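Local coordinates for protein Csm3 (Thermoplasma volcanium, PDB 6AE2) that probably binds the crRNA as a backbone subunit of the type III-A CRISPR-Cas effector complex and may cleave target RNA in antiviral defence, at residues A[29-34]-A[177-182]; A[36-41]-A[168-173]; A[41-46]-A[58-63]; A[74-79]-A[142-147]; A[85-90]-A[202-207]. One frame throughout, in Å; residues are numbered along the deposited sequence.

Contact 1: residues A[29-34]-A[177-182]; sequences NIIYNM and KGKIIL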
# COMPACT_ATOMS: atom_id res chain seq x y z
N ASN A 29 -23.29 21.38 -4.87
CA ASN A 29 -22.05 20.66 -4.66
C ASN A 29 -22.30 19.49 -3.72
O ASN A 29 -23.10 19.59 -2.78
CB ASN A 29 -20.96 21.56 -4.06
CG ASN A 29 -20.71 22.80 -4.89
OD1 ASN A 29 -20.62 22.73 -6.12
ND2 ASN A 29 -20.57 23.94 -4.23
N ILE A 30 -21.63 18.37 -3.99
CA ILE A 30 -21.61 17.23 -3.08
C ILE A 30 -20.28 17.26 -2.36
O ILE A 30 -19.22 17.26 -2.99
CB ILE A 30 -21.81 15.90 -3.83
CG1 ILE A 30 -23.19 15.85 -4.48
CG2 ILE A 30 -21.64 14.73 -2.88
CD1 ILE A 30 -23.30 14.84 -5.60
N ILE A 31 -20.32 17.29 -1.03
CA ILE A 31 -19.13 17.38 -0.20
C ILE A 31 -18.87 16.02 0.43
O ILE A 31 -19.78 15.41 1.00
CB ILE A 31 -19.28 18.47 0.88
CG1 ILE A 31 -19.72 19.79 0.26
CG2 ILE A 31 -17.97 18.65 1.63
CD1 ILE A 31 -18.88 20.23 -0.91
N TYR A 32 -17.63 15.54 0.32
CA TYR A 32 -17.19 14.30 0.93
C TYR A 32 -16.06 14.62 1.90
O TYR A 32 -15.05 15.21 1.50
CB TYR A 32 -16.70 13.29 -0.12
CG TYR A 32 -17.78 12.68 -0.99
CD1 TYR A 32 -18.59 11.66 -0.51
CD2 TYR A 32 -17.95 13.09 -2.31
CE1 TYR A 32 -19.56 11.08 -1.31
CE2 TYR A 32 -18.92 12.53 -3.11
CZ TYR A 32 -19.72 11.52 -2.61
OH TYR A 32 -20.69 10.96 -3.42
N ASN A 33 -16.22 14.23 3.16
CA ASN A 33 -15.14 14.34 4.14
C ASN A 33 -14.34 13.05 4.08
O ASN A 33 -14.60 12.09 4.80
CB ASN A 33 -15.69 14.61 5.54
CG ASN A 33 -16.14 16.05 5.71
OD1 ASN A 33 -15.39 16.99 5.43
ND2 ASN A 33 -17.37 16.23 6.18
N MET A 34 -13.34 13.04 3.20
CA MET A 34 -12.59 11.83 2.90
C MET A 34 -11.50 11.57 3.94
O MET A 34 -10.87 12.50 4.45
CB MET A 34 -11.97 11.94 1.50
CG MET A 34 -10.81 11.00 1.23
SD MET A 34 -10.05 11.33 -0.38
CE MET A 34 -9.60 13.05 -0.19
N LYS A 177 -7.04 13.60 6.57
CA LYS A 177 -8.39 14.11 6.37
C LYS A 177 -8.37 15.15 5.26
O LYS A 177 -7.54 16.07 5.28
CB LYS A 177 -8.95 14.72 7.65
CG LYS A 177 -9.34 13.69 8.71
CD LYS A 177 -9.80 14.38 9.98
CE LYS A 177 -10.29 13.37 11.01
NZ LYS A 177 -10.64 14.03 12.30
N GLY A 178 -9.28 15.00 4.30
CA GLY A 178 -9.38 15.94 3.20
C GLY A 178 -10.78 15.94 2.62
O GLY A 178 -11.54 14.98 2.77
N LYS A 179 -11.11 17.04 1.95
CA LYS A 179 -12.41 17.22 1.34
C LYS A 179 -12.37 16.88 -0.14
O LYS A 179 -11.36 17.11 -0.82
CB LYS A 179 -12.91 18.65 1.52
CG LYS A 179 -14.13 18.81 2.43
CD LYS A 179 -14.49 20.28 2.61
CE LYS A 179 -15.54 20.48 3.69
NZ LYS A 179 -14.99 20.28 5.06
N ILE A 180 -13.47 16.33 -0.64
CA ILE A 180 -13.71 16.19 -2.07
C ILE A 180 -15.00 16.92 -2.40
O ILE A 180 -16.03 16.67 -1.76
CB ILE A 180 -13.80 14.71 -2.51
CG1 ILE A 180 -12.44 14.02 -2.37
CG2 ILE A 180 -14.31 14.61 -3.94
CD1 ILE A 180 -12.47 12.57 -2.83
N ILE A 181 -14.94 17.82 -3.37
CA ILE A 181 -16.08 18.64 -3.76
C ILE A 181 -16.48 18.27 -5.18
O ILE A 181 -15.68 18.40 -6.11
CB ILE A 181 -15.78 20.14 -3.64
CG1 ILE A 181 -15.32 20.48 -2.22
CG2 ILE A 181 -17.01 20.95 -4.00
CD1 ILE A 181 -14.44 21.70 -2.14
N LEU A 182 -17.71 17.81 -5.33
CA LEU A 182 -18.29 17.45 -6.62
C LEU A 182 -19.38 18.45 -6.95
O LEU A 182 -20.35 18.58 -6.20
CB LEU A 182 -18.86 16.03 -6.56
CG LEU A 182 -18.22 14.94 -7.42
CD1 LEU A 182 -18.88 13.61 -7.11
CD2 LEU A 182 -18.36 15.28 -8.89

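Contact 2: residues A[36-41]-A[168-173]; sequences IEVLTG and ERVRRG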
# COMPACT_ATOMS: atom_id res chain seq x y z
N ILE A 36 -8.01 9.05 4.54
CA ILE A 36 -7.01 8.23 3.87
C ILE A 36 -6.15 7.58 4.94
O ILE A 36 -5.42 8.27 5.66
CB ILE A 36 -6.15 9.05 2.91
CG1 ILE A 36 -7.00 9.64 1.79
CG2 ILE A 36 -5.02 8.21 2.34
CD1 ILE A 36 -6.22 10.50 0.83
N GLU A 37 -6.23 6.25 5.05
CA GLU A 37 -5.42 5.51 6.01
C GLU A 37 -4.27 4.82 5.29
O GLU A 37 -4.48 4.15 4.27
CB GLU A 37 -6.26 4.48 6.78
CG GLU A 37 -5.49 3.84 7.93
CD GLU A 37 -6.30 2.79 8.66
OE1 GLU A 37 -5.93 2.46 9.81
OE2 GLU A 37 -7.30 2.30 8.10
N VAL A 38 -3.07 4.98 5.82
CA VAL A 38 -1.88 4.34 5.27
C VAL A 38 -1.84 2.89 5.74
O VAL A 38 -1.86 2.62 6.95
CB VAL A 38 -0.61 5.10 5.70
CG1 VAL A 38 0.63 4.33 5.28
CG2 VAL A 38 -0.61 6.50 5.10
N LEU A 39 -1.79 1.96 4.79
CA LEU A 39 -1.67 0.53 5.09
C LEU A 39 -0.24 0.01 4.96
O LEU A 39 0.20 -0.78 5.80
CB LEU A 39 -2.60 -0.28 4.18
CG LEU A 39 -4.08 0.08 4.25
CD1 LEU A 39 -4.91 -0.87 3.41
CD2 LEU A 39 -4.57 0.08 5.69
N THR A 40 0.49 0.43 3.92
CA THR A 40 1.93 0.23 3.86
C THR A 40 2.60 1.58 3.72
O THR A 40 2.01 2.52 3.17
CB THR A 40 2.35 -0.65 2.68
OG1 THR A 40 1.87 -0.09 1.45
CG2 THR A 40 1.79 -2.06 2.85
N GLY A 41 3.84 1.66 4.20
CA GLY A 41 4.63 2.89 4.18
C GLY A 41 4.48 3.68 2.90
O GLY A 41 4.67 3.15 1.81
N GLU A 168 12.22 8.00 3.14
CA GLU A 168 11.22 8.30 4.15
C GLU A 168 9.86 7.75 3.73
O GLU A 168 9.51 7.75 2.55
CB GLU A 168 11.12 9.81 4.38
CG GLU A 168 12.23 10.39 5.23
CD GLU A 168 11.99 11.85 5.56
OE1 GLU A 168 10.94 12.39 5.15
OE2 GLU A 168 12.86 12.46 6.22
N ARG A 169 9.10 7.28 4.72
CA ARG A 169 7.74 6.81 4.49
C ARG A 169 6.86 7.22 5.67
O ARG A 169 7.33 7.37 6.80
CB ARG A 169 7.65 5.29 4.32
CG ARG A 169 8.75 4.66 3.48
CD ARG A 169 8.91 3.19 3.82
NE ARG A 169 7.94 2.36 3.11
CZ ARG A 169 7.64 1.11 3.44
NH1 ARG A 169 8.22 0.55 4.49
NH2 ARG A 169 6.75 0.44 2.73
N VAL A 170 5.57 7.40 5.38
CA VAL A 170 4.58 7.64 6.42
C VAL A 170 4.11 6.28 6.92
O VAL A 170 3.57 5.48 6.15
CB VAL A 170 3.40 8.47 5.88
CG1 VAL A 170 2.47 8.85 7.01
CG2 VAL A 170 3.91 9.71 5.16
N ARG A 171 4.34 6.02 8.21
CA ARG A 171 4.14 4.68 8.74
C ARG A 171 2.68 4.25 8.62
O ARG A 171 1.76 5.07 8.53
CB ARG A 171 4.60 4.60 10.19
CG ARG A 171 3.66 5.22 11.21
CD ARG A 171 4.32 5.27 12.58
NE ARG A 171 3.61 6.15 13.51
CZ ARG A 171 3.90 6.26 14.80
NH1 ARG A 171 4.90 5.55 15.32
NH2 ARG A 171 3.21 7.08 15.58
N ARG A 172 2.48 2.94 8.59
CA ARG A 172 1.14 2.38 8.53
C ARG A 172 0.31 2.84 9.72
O ARG A 172 0.78 2.88 10.86
CB ARG A 172 1.23 0.85 8.50
CG ARG A 172 0.08 0.08 9.13
CD ARG A 172 0.52 -1.36 9.36
NE ARG A 172 -0.57 -2.27 9.72
CZ ARG A 172 -1.38 -2.84 8.84
NH1 ARG A 172 -1.24 -2.58 7.55
NH2 ARG A 172 -2.34 -3.66 9.24
N GLY A 173 -0.94 3.21 9.46
CA GLY A 173 -1.87 3.59 10.50
C GLY A 173 -2.12 5.07 10.65
O GLY A 173 -3.11 5.46 11.27

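Contact 3: residues A[41-46]-A[58-63]; sequences GLHIGG and SPVITT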
# COMPACT_ATOMS: atom_id res chain seq x y z
N GLY A 41 3.84 1.66 4.20
CA GLY A 41 4.63 2.89 4.18
C GLY A 41 4.48 3.68 2.90
O GLY A 41 4.67 3.15 1.81
N LEU A 42 4.11 4.95 3.03
CA LEU A 42 3.71 5.77 1.90
C LEU A 42 4.77 6.83 1.63
O LEU A 42 5.19 7.54 2.55
CB LEU A 42 2.36 6.43 2.18
CG LEU A 42 1.97 7.64 1.32
CD1 LEU A 42 1.59 7.20 -0.09
CD2 LEU A 42 0.83 8.39 1.97
N HIS A 43 5.20 6.91 0.38
CA HIS A 43 6.26 7.84 -0.02
C HIS A 43 5.76 8.71 -1.17
O HIS A 43 5.68 8.26 -2.32
CB HIS A 43 7.53 7.09 -0.41
CG HIS A 43 8.63 8.00 -0.86
ND1 HIS A 43 9.44 8.69 0.02
CD2 HIS A 43 9.04 8.37 -2.10
CE1 HIS A 43 10.30 9.43 -0.65
NE2 HIS A 43 10.08 9.25 -1.94
N ILE A 44 5.43 9.96 -0.85
CA ILE A 44 5.19 11.00 -1.85
C ILE A 44 6.35 11.98 -1.74
O ILE A 44 6.47 12.70 -0.75
CB ILE A 44 3.84 11.69 -1.64
CG1 ILE A 44 2.70 10.69 -1.83
CG2 ILE A 44 3.68 12.85 -2.60
CD1 ILE A 44 1.43 11.05 -1.10
N GLY A 45 7.21 11.98 -2.75
CA GLY A 45 8.44 12.75 -2.66
C GLY A 45 8.21 14.24 -2.72
O GLY A 45 7.23 14.73 -3.29
N GLY A 46 9.14 14.98 -2.12
CA GLY A 46 9.06 16.43 -2.09
C GLY A 46 9.39 17.08 -3.42
O GLY A 46 9.76 18.25 -3.47
N SER A 58 15.78 10.42 0.35
CA SER A 58 14.69 11.18 -0.26
C SER A 58 13.56 11.36 0.75
O SER A 58 12.93 10.39 1.17
CB SER A 58 14.18 10.48 -1.52
OG SER A 58 13.78 9.15 -1.23
N PRO A 59 13.28 12.60 1.17
CA PRO A 59 12.22 12.83 2.15
C PRO A 59 10.85 12.92 1.49
O PRO A 59 10.73 13.11 0.28
CB PRO A 59 12.62 14.17 2.78
CG PRO A 59 13.28 14.89 1.66
CD PRO A 59 13.98 13.84 0.81
N VAL A 60 9.82 12.79 2.31
CA VAL A 60 8.46 12.94 1.85
C VAL A 60 8.06 14.40 1.94
O VAL A 60 8.65 15.19 2.69
CB VAL A 60 7.48 12.05 2.64
CG1 VAL A 60 7.79 10.58 2.42
CG2 VAL A 60 7.52 12.40 4.10
N ILE A 61 7.05 14.78 1.16
CA ILE A 61 6.61 16.17 1.13
C ILE A 61 5.93 16.51 2.45
O ILE A 61 5.14 15.72 2.99
CB ILE A 61 5.69 16.41 -0.08
CG1 ILE A 61 5.50 17.91 -0.33
CG2 ILE A 61 4.35 15.69 0.08
CD1 ILE A 61 4.89 18.22 -1.69
N THR A 62 6.25 17.68 3.00
CA THR A 62 5.74 18.09 4.30
C THR A 62 5.27 19.54 4.25
O THR A 62 5.55 20.28 3.30
CB THR A 62 6.81 17.94 5.39
OG1 THR A 62 7.93 18.78 5.10
CG2 THR A 62 7.28 16.50 5.50
N THR A 63 4.53 19.92 5.28
CA THR A 63 4.13 21.31 5.50
C THR A 63 4.02 21.55 7.00
O THR A 63 4.02 20.61 7.80
CB THR A 63 2.82 21.64 4.79
OG1 THR A 63 2.62 23.06 4.80
CG2 THR A 63 1.65 20.96 5.48

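Contact 4: residues A[74-79]-A[142-147]; sequences DLPYIP and DARNVI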
# COMPACT_ATOMS: atom_id res chain seq x y z
N ASP A 74 6.98 20.41 10.97
CA ASP A 74 6.86 20.00 9.58
C ASP A 74 6.43 18.54 9.55
O ASP A 74 7.13 17.68 10.10
CB ASP A 74 8.17 20.20 8.83
CG ASP A 74 8.44 21.66 8.52
OD1 ASP A 74 7.49 22.46 8.55
OD2 ASP A 74 9.61 22.00 8.24
N LEU A 75 5.30 18.25 8.93
CA LEU A 75 4.72 16.92 8.95
C LEU A 75 4.17 16.59 7.57
O LEU A 75 3.87 17.50 6.79
CB LEU A 75 3.60 16.82 10.00
CG LEU A 75 4.01 16.61 11.46
CD1 LEU A 75 2.86 17.03 12.38
CD2 LEU A 75 4.39 15.15 11.68
N PRO A 76 4.02 15.31 7.25
CA PRO A 76 3.53 14.93 5.92
C PRO A 76 2.12 15.44 5.66
O PRO A 76 1.32 15.64 6.58
CB PRO A 76 3.56 13.40 5.95
CG PRO A 76 4.59 13.07 6.96
CD PRO A 76 4.49 14.13 8.01
N TYR A 77 1.83 15.65 4.38
CA TYR A 77 0.47 15.81 3.89
C TYR A 77 0.38 15.12 2.53
O TYR A 77 1.40 14.86 1.88
CB TYR A 77 0.05 17.28 3.80
CG TYR A 77 0.60 18.03 2.60
CD1 TYR A 77 1.83 18.67 2.67
CD2 TYR A 77 -0.12 18.13 1.42
CE1 TYR A 77 2.34 19.36 1.58
CE2 TYR A 77 0.38 18.82 0.33
CZ TYR A 77 1.61 19.43 0.42
OH TYR A 77 2.11 20.12 -0.66
N ILE A 78 -0.84 14.81 2.11
CA ILE A 78 -1.06 14.13 0.85
C ILE A 78 -1.59 15.15 -0.15
O ILE A 78 -2.73 15.64 -0.00
CB ILE A 78 -2.02 12.94 1.00
CG1 ILE A 78 -1.43 11.90 1.95
CG2 ILE A 78 -2.30 12.31 -0.35
CD1 ILE A 78 -2.20 10.60 1.98
N PRO A 79 -0.82 15.52 -1.17
CA PRO A 79 -1.32 16.50 -2.15
C PRO A 79 -2.51 15.95 -2.91
O PRO A 79 -2.57 14.77 -3.26
CB PRO A 79 -0.11 16.72 -3.08
CG PRO A 79 1.07 16.15 -2.35
CD PRO A 79 0.55 15.07 -1.46
N ASP A 142 6.07 13.06 19.24
CA ASP A 142 5.01 12.19 18.75
C ASP A 142 4.78 12.38 17.26
O ASP A 142 4.34 11.45 16.57
CB ASP A 142 3.70 12.45 19.50
CG ASP A 142 3.72 11.95 20.93
OD1 ASP A 142 4.42 10.95 21.20
OD2 ASP A 142 3.03 12.55 21.78
N ALA A 143 5.06 13.58 16.75
CA ALA A 143 4.79 13.96 15.37
C ALA A 143 5.47 13.01 14.39
O ALA A 143 4.81 12.17 13.79
CB ALA A 143 5.23 15.40 15.11
N ARG A 144 6.79 13.13 14.23
CA ARG A 144 7.53 12.39 13.22
C ARG A 144 7.95 10.99 13.67
O ARG A 144 8.83 10.38 13.05
CB ARG A 144 8.75 13.18 12.76
CG ARG A 144 8.42 14.65 12.57
CD ARG A 144 7.96 14.94 11.14
NE ARG A 144 8.93 14.61 10.10
CZ ARG A 144 9.00 15.25 8.94
NH1 ARG A 144 8.15 16.23 8.68
NH2 ARG A 144 9.91 14.92 8.04
N ASN A 145 7.34 10.46 14.74
CA ASN A 145 7.14 9.02 14.79
C ASN A 145 6.36 8.56 13.57
O ASN A 145 6.52 7.42 13.12
CB ASN A 145 6.39 8.64 16.07
CG ASN A 145 7.31 8.47 17.26
OD1 ASN A 145 8.40 9.03 17.30
ND2 ASN A 145 6.86 7.69 18.24
N VAL A 146 5.51 9.43 13.03
CA VAL A 146 4.74 9.16 11.82
C VAL A 146 5.64 8.75 10.67
O VAL A 146 5.21 8.03 9.75
CB VAL A 146 3.89 10.41 11.49
CG1 VAL A 146 3.59 10.54 10.01
CG2 VAL A 146 2.60 10.40 12.30
N ILE A 147 6.91 9.15 10.69
CA ILE A 147 7.80 8.95 9.56
C ILE A 147 8.84 7.88 9.90
O ILE A 147 9.52 7.96 10.93
CB ILE A 147 8.47 10.26 9.11
CG1 ILE A 147 7.52 11.03 8.19
CG2 ILE A 147 9.78 9.98 8.40
CD1 ILE A 147 8.13 12.18 7.45

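Contact 5: residues A[85-90]-A[202-207]; sequences GKIRSL and SLLEDS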
# COMPACT_ATOMS: atom_id res chain seq x y z
N GLY A 85 -4.46 12.58 -9.66
CA GLY A 85 -3.66 12.09 -10.76
C GLY A 85 -3.57 10.58 -10.80
O GLY A 85 -3.60 9.97 -11.87
N LYS A 86 -3.48 9.95 -9.63
CA LYS A 86 -3.39 8.49 -9.59
C LYS A 86 -4.72 7.85 -9.96
O LYS A 86 -4.76 6.90 -10.76
CB LYS A 86 -2.93 8.03 -8.20
CG LYS A 86 -2.68 6.53 -8.11
CD LYS A 86 -1.84 6.06 -9.27
CE LYS A 86 -1.58 4.56 -9.21
NZ LYS A 86 -0.16 4.24 -9.51
N ILE A 87 -5.82 8.35 -9.40
CA ILE A 87 -7.14 7.80 -9.72
C ILE A 87 -7.43 7.98 -11.21
O ILE A 87 -7.96 7.07 -11.86
CB ILE A 87 -8.23 8.45 -8.85
CG1 ILE A 87 -8.03 8.07 -7.38
CG2 ILE A 87 -9.61 8.03 -9.31
CD1 ILE A 87 -8.98 8.80 -6.45
N ARG A 88 -7.09 9.15 -11.76
CA ARG A 88 -7.34 9.40 -13.17
C ARG A 88 -6.56 8.43 -14.05
O ARG A 88 -7.12 7.83 -14.97
CB ARG A 88 -6.99 10.85 -13.52
CG ARG A 88 -7.69 11.36 -14.77
CD ARG A 88 -6.75 12.18 -15.65
NE ARG A 88 -7.39 12.52 -16.92
CZ ARG A 88 -7.98 13.69 -17.16
NH1 ARG A 88 -8.02 14.63 -16.23
NH2 ARG A 88 -8.54 13.91 -18.35
N SER A 89 -5.27 8.26 -13.76
CA SER A 89 -4.45 7.35 -14.56
C SER A 89 -4.96 5.92 -14.47
O SER A 89 -4.87 5.18 -15.46
CB SER A 89 -2.99 7.42 -14.10
OG SER A 89 -2.82 6.79 -12.85
N LEU A 90 -5.50 5.52 -13.32
CA LEU A 90 -6.01 4.16 -13.17
C LEU A 90 -7.26 3.95 -14.02
O LEU A 90 -7.45 2.88 -14.61
CB LEU A 90 -6.31 3.87 -11.70
CG LEU A 90 -5.08 3.70 -10.80
CD1 LEU A 90 -5.45 4.01 -9.36
CD2 LEU A 90 -4.52 2.30 -10.92
N SER A 202 -11.75 2.33 -5.79
CA SER A 202 -11.56 0.88 -5.70
C SER A 202 -10.29 0.45 -6.42
O SER A 202 -9.52 -0.38 -5.92
CB SER A 202 -12.78 0.16 -6.27
OG SER A 202 -13.77 -0.03 -5.28
N LEU A 203 -10.05 1.00 -7.62
CA LEU A 203 -8.84 0.70 -8.36
C LEU A 203 -7.59 1.06 -7.57
O LEU A 203 -6.61 0.31 -7.56
CB LEU A 203 -8.84 1.44 -9.70
CG LEU A 203 -9.79 0.93 -10.79
CD1 LEU A 203 -9.57 1.72 -12.07
CD2 LEU A 203 -9.58 -0.55 -11.03
N LEU A 204 -7.63 2.20 -6.87
CA LEU A 204 -6.45 2.68 -6.16
C LEU A 204 -6.07 1.77 -5.00
O LEU A 204 -4.89 1.62 -4.69
CB LEU A 204 -6.69 4.11 -5.66
CG LEU A 204 -5.67 4.71 -4.70
CD1 LEU A 204 -4.29 4.77 -5.33
CD2 LEU A 204 -6.11 6.10 -4.26
N GLU A 205 -7.06 1.14 -4.36
CA GLU A 205 -6.77 0.31 -3.20
C GLU A 205 -6.11 -1.01 -3.58
O GLU A 205 -5.41 -1.60 -2.75
CB GLU A 205 -8.05 0.06 -2.40
CG GLU A 205 -8.80 1.35 -2.08
CD GLU A 205 -9.78 1.20 -0.95
OE1 GLU A 205 -9.75 2.03 -0.01
OE2 GLU A 205 -10.59 0.25 -0.99
N ASP A 206 -6.30 -1.48 -4.81
CA ASP A 206 -5.50 -2.57 -5.35
C ASP A 206 -4.25 -2.07 -6.06
O ASP A 206 -3.58 -2.86 -6.74
CB ASP A 206 -6.34 -3.43 -6.31
CG ASP A 206 -7.20 -4.44 -5.58
OD1 ASP A 206 -7.03 -4.60 -4.35
OD2 ASP A 206 -8.03 -5.09 -6.24
N SER A 207 -3.94 -0.79 -5.91
CA SER A 207 -2.69 -0.21 -6.40
C SER A 207 -2.02 0.54 -5.25
O SER A 207 -2.02 0.06 -4.11
CB SER A 207 -2.95 0.72 -7.58
OG SER A 207 -1.76 0.96 -8.31

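Contact 1: residues A[29-34]-A[177-182]
The Y32 ring meets the strand 177-182 by its edge: L182 CD1 lies near the ring plane at 4.1 Å from Y32 CE2, and the carbonyl oxygen of I180 also sits at the rim, beside CD2. Two flat amides stand on the sheet's other face. That of N33 turns OD1 toward K179 NZ, but at 3.3 Å this is a weak hydrogen bond; the lysine reaches it by a bend at its last torsion, its carbon chain passing I31 CG2 on the way. N29 belongs elsewhere, with ND2 bonded to Y235 OH and OD1 to S183 OG and W26 NE1.

The two strands run antiparallel, their axes 4.6 Å apart. I30, Y32 and M34 form the hydrogen-bonded pairs with L182, I180 and G178, six backbone bonds in all, such as Y32 N to I180 O at 2.9 Å. On the face of Y32, M34 SD lies 3.7 Å from I180 CD1, and the bend at chi3 (57°) folds CE back beside I180 CG1, above the bare G178. On the other face I31 and I181 lie alongside each other, CD1 to CG2 3.7 Å.

These are inner strands of the RRM-like, ferredoxin-type core of RAMP proteins. Helix 190-205 packs on the Y32 face through I194 and L197. Backbone bonds thus carry the polar part of the pairing, while the side chains make one face greasy and buried and give the other a mixed, more polar character.

Contact 2: residues A[36-41]-A[168-173]
V38 and G173 bring the end of the first strand of the RRM-like core against the turn that joins strands 166-170 and 175-185. The amide of G173 donates to V38 O at 2.7 Å, tilted 21° from the carbonyl plane. This extends the pairing that V38 makes by its backbone with T174. Next along, L39 O takes R172 NH1 at 2.9 Å. The acceptor lies in the guanidinium plane, so the bond uses an N-H at the edge, and the extended chain from CG to NE carries it there, with CB and CG also close to the same oxygen. The flat group of R172 further makes a cation-pi contact with F131 of the second subunit.

R169 spends its charge outside the two segments: NH1 forms a salt bridge with E148, NH2 another with D129 of the second subunit, and Y217 adds a cation-pi contact. What it offers here is a face, on which G41 rests without bonding. T40 OG1 is likewise satisfied elsewhere, by S219 N and G216 O. The end of strand 166-170 and the turn after it thus hold the main sheet's first strand and also face the second subunit.

V38 has CG1 anti to the backbone N (chi1 172°), against the carbonyl oxygens of V170 and R171; the apolar touch is CG2 to V170 CG1, 4.3 Å. V170 O also receives a CA-H...O contact from G41, CA to O 3.4 Å.

Contact 3: residues A[41-46]-A[58-63]
H43 leans its imidazole against S58 and V60. From CB the side chain runs on with CG anti to the backbone N (chi1 179°), which carries the ring across to the segment 58-63. ND1 comes first: V60 CG1 lies 3.5 Å from it, the two side chains crossing at a slant, and ND1 also makes a hydrogen bond to the main-chain oxygen of E168. CE1 comes closest to S58, 3.3 Å from its O, which sits near the ring plane at the edge, and 3.5 Å from S58 OG. NE2, at the tip, has that same hydroxyl oxygen 3.8 Å away, a distance too long for a bond.

Beyond the ring the backbones meet directly. I61 N donates to I44 O at 2.9 Å, and V60 CA adds a CA-H...O contact to the same oxygen. G46 N to P59 O, at 3.4 Å, is weak, and G46 itself is poorly ordered. I44 CG2 touches I61 CG2 at 4.0 Å.

The contact is a single beta bridge, G45 with V60, at the neck of a loop whose residues 47-56 could not be modelled. V60 N is held in turn by E168 OE1. As a carbonyl only accepts, the proton of the bond to E168 O is probably on ND1. That bond and the one from I61 N anchor the neck to ordered structure, while the grip weakens toward G46.

Contact 4: residues A[74-79]-A[142-147]
V146 N donates to A143 O at 2.9 Å; this bond lies in the turn after helix 140-143, where A143, V146 and I147 face L75 and P76. A143 turns CB onto L75, 3.5 Å from CD2 and 4.0 Å from CD1, so the methyl fits against the isopropyl fork. L75 presents that fork because its CG stands anti to the carbonyl carbon (chi1 -80°). P76 offers its ring instead: CG lies 3.7 Å from I147 CD1, the isoleucine chain slanting across it, and 4.1 Å from V146 CG1.

R144 runs between these two apolar patches. Bent at chi2 and chi3, it runs antiparallel to the L75 side chain, with CD 3.6 Å from L75 CD2, and the CD1 methyl of I147 lies over one face of its guanidinium. The head group points to the backbone of D74 and L75, but R144 is poorly ordered and its approach to D74 O is implausibly close in the model, so any bond there is doubtful. Its link to E168 is only a long, weak ion pair. The contact across the segments is therefore apolar in substance.

Strand 71-78 lies in the main sheet between strands 62-67 and 125-132, with L75 also touching Y65, I67 and L132. The end of helix 140-143 and the start of strand 147-151 pack beside it, and V170 of strand 166-170 touches both P76 and V146, joining the small two-stranded sheet to the large one.

Contact 5: residues A[85-90]-A[202-207]
L90 wedges its side chain between L203, L204 and S207. CD1 lies 3.6 Å from L204 CA, CD2 is 4.0 Å from S207 CB, and CB packs on L203 CD1 at 3.9 Å. In return, L203 CD1 also sits 3.5 Å from L90 O, alongside the helix backbone. L204 meets helix 80-93 about one turn before L90: with CG anti to the backbone N (chi1 170°), it puts CD1 on K86 CG at 3.7 Å and CD2 toward I87 CG1, the last two side chains meeting at about a right angle. K86 closes the row, its CE 3.7 Å from S207 OG.

The next shell holds these in place. K86 is drawn to Y208 in a cation-pi contact, I87 rests on F109, and L204 on L209 and I222. Within helix 80-93, K86 O accepts both S89 OG and L90 N, approaching from the same face of the carbonyl. The second subunit lies close by: its Y235 packs on L203, and its R128 bonds to S207 O.

Here the two helices of the ferredoxin-type core meet near the C-terminal end of helix 190-205. The contact rests mainly on apolar packing, with no polar bond between the two segments, and the lysine's charge is directed to an aromatic ring.

From the N terminus, strand 26-38 enters contact 1 and then, at its end, contact 2; G41 passes straight into contact 3, which closes the short loop around residues 47-56. Contact 4 follows in series, joining strand 71-78 to residues 142-147. Contacts 3 and 4 both fall within the loop that contact 2 closes when the chain returns at 168-173, and contact 1 encloses all three at 177-182. Contact 5 crosses contacts 1, 2 and 4, linking helix 80-93 to helix 190-205. Contacts 2, 3 and 4 touch one another and join the two sheets; contact 1, about 21 Å from contact 2 between centres, pairs two inner strands of the main sheet.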